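Local coordinates for putative cell adhesion protein (Bacteroides eggerthii, PDB 4GPV), which probably serves as a FimA-like major fimbrial subunit that builds adhesive pili on the cell surface of this gut bacterium, at residues N49-L54 with P65-S70; G174-T179 with K269-T274; V202-F207 with F252-T257. All coordinates share one frame; numbering follows the deposited sequence.

Contact 1: N49-L54 with P65-S70; sequences NYLVFL and PYEGSS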
loop_
_atom_site.group_PDB
_atom_site.type_symbol
_atom_site.label_atom_id
_atom_site.label_comp_id
_atom_site.label_asym_id
_atom_site.label_seq_id
_atom_site.Cartn_x
_atom_site.Cartn_y
_atom_site.Cartn_z
ATOM N N ASN A 49 -16.223 7.841 -3.705
ATOM C CA ASN A 49 -16.260 9.283 -3.906
ATOM C C ASN A 49 -14.961 9.718 -4.556
ATOM O O ASN A 49 -13.991 8.930 -4.612
ATOM C CB ASN A 49 -16.446 10.006 -2.569
ATOM C CG ASN A 49 -15.411 9.602 -1.552
ATOM O OD1 ASN A 49 -14.214 9.935 -1.682
ATOM N ND2 ASN A 49 -15.847 8.813 -0.568
ATOM N N TYR A 50 -14.932 10.942 -5.070
ATOM C CA TYR A 50 -13.681 11.441 -5.658
ATOM C C TYR A 50 -13.690 12.967 -5.682
ATOM O O TYR A 50 -14.736 13.584 -5.511
ATOM C CB TYR A 50 -13.454 10.862 -7.077
ATOM C CG TYR A 50 -14.549 11.193 -8.076
ATOM C CD1 TYR A 50 -15.674 10.387 -8.197
ATOM C CD2 TYR A 50 -14.462 12.324 -8.892
ATOM C CE1 TYR A 50 -16.691 10.691 -9.105
ATOM C CE2 TYR A 50 -15.472 12.637 -9.806
ATOM C CZ TYR A 50 -16.576 11.804 -9.920
ATOM O OH TYR A 50 -17.580 12.072 -10.815
ATOM N N LEU A 51 -12.523 13.551 -5.891
ATOM C CA LEU A 51 -12.335 14.990 -6.046
ATOM C C LEU A 51 -11.692 15.246 -7.398
ATOM O O LEU A 51 -10.775 14.523 -7.789
ATOM C CB LEU A 51 -11.460 15.611 -4.928
ATOM C CG LEU A 51 -11.908 15.387 -3.466
ATOM C CD1 LEU A 51 -10.786 15.775 -2.484
ATOM C CD2 LEU A 51 -13.152 16.202 -3.158
ATOM N N VAL A 52 -12.121 16.296 -8.076
ATOM C CA VAL A 52 -11.513 16.715 -9.350
ATOM C C VAL A 52 -10.971 18.141 -9.147
ATOM O O VAL A 52 -11.717 19.047 -8.749
ATOM C CB VAL A 52 -12.449 16.655 -10.605
ATOM C CG1 VAL A 52 -11.698 17.016 -11.896
ATOM C CG2 VAL A 52 -13.139 15.297 -10.750
ATOM N N PHE A 53 -9.678 18.320 -9.406
ATOM C CA PHE A 53 -9.012 19.615 -9.332
ATOM C C PHE A 53 -8.650 20.045 -10.740
ATOM O O PHE A 53 -8.072 19.255 -11.489
ATOM C CB PHE A 53 -7.742 19.559 -8.458
ATOM C CG PHE A 53 -7.951 18.983 -7.081
ATOM C CD1 PHE A 53 -7.983 17.602 -6.885
ATOM C CD2 PHE A 53 -8.086 19.815 -5.977
ATOM C CE1 PHE A 53 -8.189 17.061 -5.611
ATOM C CE2 PHE A 53 -8.298 19.276 -4.698
ATOM C CZ PHE A 53 -8.351 17.907 -4.525
ATOM N N LEU A 54 -8.982 21.287 -11.102
ATOM C CA LEU A 54 -8.653 21.804 -12.417
ATOM C C LEU A 54 -7.697 22.964 -12.258
ATOM O O LEU A 54 -7.952 23.834 -11.433
ATOM C CB LEU A 54 -9.912 22.259 -13.181
ATOM C CG LEU A 54 -10.958 21.187 -13.490
ATOM C CD1 LEU A 54 -12.245 21.837 -14.070
ATOM C CD2 LEU A 54 -10.422 20.175 -14.455
ATOM N N PRO A 65 -12.625 22.846 -6.205
ATOM C CA PRO A 65 -12.642 21.402 -6.523
ATOM C C PRO A 65 -14.040 20.782 -6.550
ATOM O O PRO A 65 -14.950 21.194 -5.810
ATOM C CB PRO A 65 -11.777 20.785 -5.423
ATOM C CG PRO A 65 -10.889 21.927 -4.995
ATOM C CD PRO A 65 -11.763 23.125 -5.043
ATOM N N TYR A 66 -14.229 19.847 -7.476
ATOM C CA TYR A 66 -15.490 19.140 -7.666
ATOM C C TYR A 66 -15.544 17.939 -6.746
ATOM O O TYR A 66 -14.596 17.133 -6.715
ATOM C CB TYR A 66 -15.643 18.701 -9.140
ATOM C CG TYR A 66 -16.881 17.879 -9.413
ATOM C CD1 TYR A 66 -18.102 18.492 -9.697
ATOM C CD2 TYR A 66 -16.849 16.489 -9.334
ATOM C CE1 TYR A 66 -19.255 17.739 -9.924
ATOM C CE2 TYR A 66 -18.001 15.729 -9.537
ATOM C CZ TYR A 66 -19.196 16.357 -9.847
ATOM O OH TYR A 66 -20.313 15.597 -10.066
ATOM N N GLU A 67 -16.656 17.795 -6.022
ATOM C CA GLU A 67 -16.860 16.645 -5.137
ATOM C C GLU A 67 -17.801 15.641 -5.807
ATOM O O GLU A 67 -18.996 15.923 -5.985
ATOM C CB GLU A 67 -17.436 17.096 -3.785
ATOM C CG GLU A 67 -16.499 17.945 -2.956
ATOM C CD GLU A 67 -17.101 18.298 -1.616
ATOM O OE1 GLU A 67 -17.835 19.308 -1.550
ATOM O OE2 GLU A 67 -16.873 17.546 -0.640
ATOM N N GLY A 68 -17.244 14.500 -6.204
ATOM C CA GLY A 68 -17.990 13.429 -6.850
ATOM C C GLY A 68 -18.406 12.346 -5.882
ATOM O O GLY A 68 -17.740 12.107 -4.866
ATOM N N SER A 69 -19.503 11.666 -6.221
ATOM C CA SER A 69 -20.011 10.530 -5.444
ATOM C C SER A 69 -19.527 9.211 -6.090
ATOM O O SER A 69 -18.433 9.173 -6.682
ATOM C CB SER A 69 -21.534 10.603 -5.336
ATOM O OG SER A 69 -22.136 10.733 -6.616
ATOM N N SER A 70 -20.300 8.125 -5.940
ATOM C CA SER A 70 -19.934 6.797 -6.423
ATOM C C SER A 70 -20.310 6.635 -7.884
ATOM O O SER A 70 -21.373 6.082 -8.195
ATOM C CB SER A 70 -20.605 5.714 -5.574
ATOM O OG SER A 70 -20.429 5.902 -4.177
#

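Contact 2: G174-T179 with K269-T274; sequences GTITIT and KTVGGT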
loop_
_atom_site.group_PDB
_atom_site.type_symbol
_atom_site.label_atom_id
_atom_site.label_comp_id
_atom_site.label_asym_id
_atom_site.label_seq_id
_atom_site.Cartn_x
_atom_site.Cartn_y
_atom_site.Cartn_z
ATOM N N GLY A 174 7.285 -31.935 22.107
ATOM C CA GLY A 174 8.712 -32.190 22.309
ATOM C C GLY A 174 9.388 -31.235 23.273
ATOM O O GLY A 174 8.723 -30.439 23.947
ATOM N N THR A 175 10.725 -31.321 23.342
ATOM C CA THR A 175 11.573 -30.505 24.226
ATOM C C THR A 175 11.513 -29.042 23.793
ATOM O O THR A 175 11.521 -28.134 24.632
ATOM C CB THR A 175 13.006 -31.062 24.200
ATOM O OG1 THR A 175 12.966 -32.419 24.656
ATOM C CG2 THR A 175 13.961 -30.263 25.061
ATOM N N ILE A 176 11.488 -28.827 22.482
ATOM C CA ILE A 176 11.389 -27.507 21.883
ATOM C C ILE A 176 10.008 -27.399 21.312
ATOM O O ILE A 176 9.564 -28.308 20.600
ATOM C CB ILE A 176 12.494 -27.266 20.833
ATOM C CG1 ILE A 176 13.902 -27.435 21.476
ATOM C CG2 ILE A 176 12.325 -25.894 20.139
ATOM C CD1 ILE A 176 15.009 -27.749 20.470
ATOM N N THR A 177 9.320 -26.297 21.639
ATOM C CA THR A 177 7.998 -26.067 21.094
ATOM C C THR A 177 7.973 -24.696 20.431
ATOM O O THR A 177 8.668 -23.765 20.856
ATOM C CB THR A 177 6.898 -26.273 22.147
ATOM O OG1 THR A 177 5.637 -26.347 21.483
ATOM C CG2 THR A 177 6.868 -25.195 23.213
ATOM N N ILE A 178 7.228 -24.607 19.332
ATOM C CA ILE A 178 7.049 -23.352 18.608
ATOM C C ILE A 178 5.572 -23.195 18.427
ATOM O O ILE A 178 4.895 -24.144 18.030
ATOM C CB ILE A 178 7.854 -23.233 17.267
ATOM C CG1 ILE A 178 9.364 -23.274 17.554
ATOM C CG2 ILE A 178 7.502 -21.940 16.498
ATOM C CD1 ILE A 178 10.268 -23.372 16.279
ATOM N N THR A 179 5.063 -22.007 18.781
ATOM C CA THR A 179 3.683 -21.618 18.567
ATOM C C THR A 179 3.723 -20.389 17.662
ATOM O O THR A 179 4.371 -19.398 18.006
ATOM C CB THR A 179 2.955 -21.357 19.909
ATOM O OG1 THR A 179 2.953 -22.553 20.685
ATOM C CG2 THR A 179 1.513 -20.850 19.715
ATOM N N LYS A 269 9.092 -19.332 20.584
ATOM C CA LYS A 269 9.838 -20.581 20.784
ATOM C C LYS A 269 10.038 -20.782 22.280
ATOM O O LYS A 269 10.492 -19.852 22.950
ATOM C CB LYS A 269 11.184 -20.537 20.047
ATOM C CG LYS A 269 12.020 -21.824 20.144
ATOM C CD LYS A 269 13.383 -21.592 19.481
ATOM C CE LYS A 269 14.229 -22.836 19.465
ATOM N NZ LYS A 269 15.599 -22.576 18.957
ATOM N N THR A 270 9.715 -21.990 22.790
ATOM C CA THR A 270 9.885 -22.317 24.203
ATOM C C THR A 270 10.838 -23.518 24.330
ATOM O O THR A 270 10.637 -24.568 23.707
ATOM C CB THR A 270 8.538 -22.556 24.910
ATOM O OG1 THR A 270 7.714 -21.412 24.737
ATOM C CG2 THR A 270 8.711 -22.825 26.398
ATOM N N VAL A 271 11.898 -23.317 25.103
ATOM C CA VAL A 271 12.921 -24.346 25.378
ATOM C C VAL A 271 13.195 -24.313 26.868
ATOM O O VAL A 271 13.798 -23.359 27.363
ATOM C CB VAL A 271 14.228 -24.169 24.566
ATOM C CG1 VAL A 271 15.187 -25.326 24.845
ATOM C CG2 VAL A 271 13.963 -24.024 23.073
ATOM N N GLY A 272 12.714 -25.329 27.568
ATOM C CA GLY A 272 12.825 -25.379 29.020
ATOM C C GLY A 272 12.077 -24.194 29.604
ATOM O O GLY A 272 10.962 -23.904 29.171
ATOM N N GLY A 273 12.752 -23.440 30.468
ATOM C CA GLY A 273 12.193 -22.256 31.114
ATOM C C GLY A 273 12.311 -20.961 30.333
ATOM O O GLY A 273 12.115 -19.884 30.902
ATOM N N THR A 274 12.643 -21.024 29.028
ATOM C CA THR A 274 12.759 -19.771 28.273
ATOM C C THR A 274 11.839 -19.724 27.064
ATOM O O THR A 274 11.881 -20.630 26.236
ATOM C CB THR A 274 14.204 -19.512 27.799
ATOM O OG1 THR A 274 14.533 -20.489 26.818
ATOM C CG2 THR A 274 15.230 -19.521 28.925
HETATM O O HOH W 1 9.331 -26.178 25.606
#

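Contact 3: V202-F207 with F252-T257; sequences VTQNEF and FGNDGT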
loop_
_atom_site.group_PDB
_atom_site.type_symbol
_atom_site.label_atom_id
_atom_site.label_comp_id
_atom_site.label_asym_id
_atom_site.label_seq_id
_atom_site.Cartn_x
_atom_site.Cartn_y
_atom_site.Cartn_z
ATOM N N VAL A 202 8.263 6.506 -3.206
ATOM C CA VAL A 202 8.867 5.372 -2.480
ATOM C C VAL A 202 9.861 5.841 -1.402
ATOM O O VAL A 202 10.558 5.008 -0.824
ATOM C CB VAL A 202 9.527 4.345 -3.451
ATOM C CG1 VAL A 202 8.472 3.737 -4.385
ATOM C CG2 VAL A 202 10.669 4.974 -4.267
ATOM N N THR A 203 9.920 7.151 -1.131
ATOM C CA THR A 203 10.840 7.649 -0.107
ATOM C C THR A 203 10.102 7.747 1.215
ATOM O O THR A 203 9.069 8.415 1.281
ATOM C CB THR A 203 11.438 9.001 -0.512
ATOM O OG1 THR A 203 11.886 8.934 -1.865
ATOM C CG2 THR A 203 12.589 9.405 0.410
ATOM N N GLN A 204 10.649 7.123 2.272
ATOM C CA GLN A 204 10.026 7.128 3.597
ATOM C C GLN A 204 11.039 7.410 4.657
ATOM O O GLN A 204 12.152 6.913 4.562
ATOM C CB GLN A 204 9.383 5.748 3.886
ATOM C CG GLN A 204 8.302 5.325 2.873
ATOM C CD GLN A 204 6.967 6.024 3.013
ATOM O OE1 GLN A 204 6.722 6.841 3.907
ATOM N NE2 GLN A 204 6.075 5.750 2.100
ATOM N N ASN A 205 10.640 8.138 5.707
ATOM C CA ASN A 205 11.494 8.337 6.864
ATOM C C ASN A 205 10.670 8.131 8.148
ATOM O O ASN A 205 11.195 8.278 9.246
ATOM C CB ASN A 205 12.219 9.703 6.818
ATOM C CG ASN A 205 11.364 10.937 6.864
ATOM O OD1 ASN A 205 10.132 10.904 6.960
ATOM N ND2 ASN A 205 12.033 12.081 6.812
ATOM N N GLU A 206 9.380 7.761 7.991
ATOM C CA GLU A 206 8.433 7.419 9.048
ATOM C C GLU A 206 7.703 6.142 8.666
ATOM O O GLU A 206 7.416 5.911 7.501
ATOM C CB GLU A 206 7.430 8.536 9.346
ATOM C CG GLU A 206 8.039 9.743 10.025
ATOM C CD GLU A 206 6.978 10.788 10.314
ATOM O OE1 GLU A 206 6.433 11.371 9.348
ATOM O OE2 GLU A 206 6.627 10.961 11.502
ATOM N N PHE A 207 7.430 5.312 9.654
ATOM C CA PHE A 207 6.867 3.989 9.412
ATOM C C PHE A 207 5.857 3.575 10.457
ATOM O O PHE A 207 5.921 4.024 11.598
ATOM C CB PHE A 207 8.026 2.947 9.497
ATOM C CG PHE A 207 9.201 3.244 8.594
ATOM C CD1 PHE A 207 9.173 2.870 7.259
ATOM C CD2 PHE A 207 10.239 4.067 9.023
ATOM C CE1 PHE A 207 10.198 3.245 6.390
ATOM C CE2 PHE A 207 11.260 4.449 8.147
ATOM C CZ PHE A 207 11.245 4.004 6.845
ATOM N N PHE A 252 2.357 1.502 1.816
ATOM C CA PHE A 252 2.790 2.476 0.835
ATOM C C PHE A 252 4.236 2.184 0.322
ATOM O O PHE A 252 4.970 1.346 0.879
ATOM C CB PHE A 252 2.690 3.898 1.402
ATOM C CG PHE A 252 1.267 4.369 1.605
ATOM C CD1 PHE A 252 0.263 4.040 0.688
ATOM C CD2 PHE A 252 0.940 5.195 2.673
ATOM C CE1 PHE A 252 -1.063 4.486 0.883
ATOM C CE2 PHE A 252 -0.383 5.654 2.852
ATOM C CZ PHE A 252 -1.360 5.309 1.944
ATOM N N GLY A 253 4.625 2.893 -0.739
ATOM C CA GLY A 253 5.927 2.744 -1.378
ATOM C C GLY A 253 7.071 2.844 -0.403
ATOM O O GLY A 253 7.013 3.620 0.543
ATOM N N ASN A 254 8.087 2.016 -0.568
ATOM C CA ASN A 254 9.235 2.044 0.327
ATOM C C ASN A 254 10.442 1.436 -0.387
ATOM O O ASN A 254 10.521 0.216 -0.477
ATOM C CB ASN A 254 8.971 1.300 1.667
ATOM C CG ASN A 254 10.108 1.447 2.659
ATOM O OD1 ASN A 254 11.053 2.249 2.488
ATOM N ND2 ASN A 254 10.078 0.648 3.697
ATOM N N ASP A 255 11.407 2.279 -0.796
ATOM C CA ASP A 255 12.637 1.816 -1.485
ATOM C C ASP A 255 13.647 1.233 -0.498
ATOM O O ASP A 255 14.693 0.696 -0.897
ATOM C CB ASP A 255 13.279 2.950 -2.334
ATOM C CG ASP A 255 13.641 4.234 -1.587
ATOM O OD1 ASP A 255 13.774 4.191 -0.333
ATOM O OD2 ASP A 255 13.863 5.258 -2.256
ATOM N N GLY A 256 13.338 1.376 0.782
ATOM C CA GLY A 256 14.159 0.862 1.864
ATOM C C GLY A 256 15.476 1.569 2.076
ATOM O O GLY A 256 16.322 1.027 2.783
ATOM N N THR A 257 15.648 2.792 1.521
ATOM C CA THR A 257 16.914 3.508 1.687
ATOM C C THR A 257 17.038 4.044 3.127
ATOM O O THR A 257 18.163 4.338 3.564
ATOM C CB THR A 257 17.100 4.562 0.597
ATOM O OG1 THR A 257 15.994 5.458 0.621
ATOM C CG2 THR A 257 17.202 3.935 -0.791
HETATM O O HOH W 2 13.045 5.673 1.856
HETATM O O HOH W 3 14.558 7.616 2.796
#

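Contact 1: N49-L54 with P65-S70
Tyr50 turns its ring across the neighbouring strand and lays one face over Gly68, whose CA stands 3.8 Å from the Tyr50 ring centroid and 13° off the ring normal, a CH-pi contact. The Tyr50 torsion explains it: CG sits between the backbone N and the carbonyl carbon (chi1 60°), which brings the ring back over the partner strand, where a CB on Gly68 would collide with Tyr50 CZ as the ring now stands. Farther along the same face of the sheet, Tyr66 crosses Tyr50 obliquely, with Tyr66 CE2 4.0 Å from Tyr50 CE2. Val52 CB approaches Tyr66 CB to 4.1 Å. On the other face, Leu51 CD2 lies alongside Glu67 CG at 3.8 Å. Near the hairpin's connecting loop, Phe53 CD2 meets Pro65 CG at 3.6 Å.

Four backbone hydrogen bonds fix this antiparallel hairpin of strands 50-56 and 66-68: Tyr50 pairs with Gly68 and Val52 with Tyr66, each through two N-H...O bonds. The polar ends are served from outside: Tyr50 OH bonds Asn71 OD1, and Glu67 OE2 bonds the backbone N of Leu95. Between the strands the chemistry is therefore backbone polarity plus apolar and CH-pi packing, with no charge pairing of side chains.

Contact 2: G174-T179 with K269-T274
This is an antiparallel strand pairing at the surface, at one far end of the sheet holding strands 176-193 and 262-271, near the start of the first and the finish of the second. The short segments 176-179 and 269-271 run at 161° to each other, their axes approaching to 4.7 Å. Thr177 and Thr270 form the hydrogen-bonded pair: Thr177 N reaches Thr270 O at 3.0 Å, and Thr270 N reaches Thr177 O at 2.8 Å, both nearly straight. Their side chains run side by side, with Thr177 CG2, in one of its two conformers, 3.6 Å from Thr270 CB. In that conformer Thr177 OG1 is hydrogen-bonded to Met171 O, while Thr270 OG1 bonds Ser275 OG.

Beyond Val271 the chain reverses in a type II' beta turn to Thr274, making a beta hairpin with strand 274-283. The pairing belongs to the FimA-like C-terminal region, whose family is grouped with transthyretin-like domains.

The face bearing Ile176, Ile178, Lys269 and Val271 is apolar in its contacts. Lys269 is extended throughout, with CG anti to the backbone N (chi1 -178°), which carries its CE to 3.7 Å from Ile176 CG2. Ile176 CG1 lies alongside Val271 CG2 at 3.8 Å. An alanine in place of Ile176 would lose both branches and would probably leave Val271 CG2 and the aliphatic end of Lys269 without their packing partner. A water joins Thr175 O to Thr270 O, weakly at the latter.

Contact 3: V202-F207 with F252-T257
Val202 O and Asp255 N meet in a hydrogen bond of 2.9 Å, one of two direct ones that tie these irregular segments together. The other runs from Gln204 NE2 to Gly253 O at 2.8 Å; its N-H...O angle is 160°, and the acceptor lies close to the amide plane of Gln204. The bend at chi2 (-76°) swings the amide of Gln204 round to this carbonyl, and NE2 is shared between Gly253 O of the 252-257 loop and Lys191 O of strand 176-193.

Van der Waals contacts accompany these bonds. Val202 CG2 lies 3.8 Å from Asp255 CB where the two side chains cross at about a right angle. Phe207 presents the edge of its ring to Asn254, with Phe207 CE1 3.7 Å from Asn254 ND2 and the ring and amide planes 45° apart.

The second shell sets the shape of 252-257. Two successive Asx turns fold it: Asn254 OD1 accepts from Gly256 N, and Asp255 OD1 from Thr257 N at 3.0 Å. Thr257 OG1 donates to the same Asp255 OD1 at 2.7 Å, from the same face of the carboxylate. A water that accepts from Gln204 N lies 2.7 Å from Asp255 OD1, to which it can donate, and carries the link back to the other segment. Asn254 ND2 is held by Thr261 OG1 and Gln259 O.

The segment 202-207 leaves helix 198-201 and enters strand 207-209. Segment 252-257 connects strands 247-251 and 262-271, which belong to different sheets; Phe252 packs on strand 146-169 and Phe207 on Phe187 of strand 176-193.

The three contacts are spread along an elongated, mostly beta chain. Contact 1 belongs to the sheet holding strands 50-56 and 146-169, contact 2 to that of strands 176-193 and 262-271; their centres lie about 56 Å apart, on opposite sides of the chain's centre. Contact 3 falls between them, about 28 Å from contact 1 and about 36 Å from contact 2 by centres. Contact 1 closes before contact 2 opens, and contact 3 is nested within the loop that contact 2 closes. Contacts 2 and 3 both lie in the FimA-like C-terminal region. Strand 176-193 runs from contact 2 toward helix 198-201 and the 202-207 loop; strand 262-271 follows the 252-257 loop and ends at contact 2.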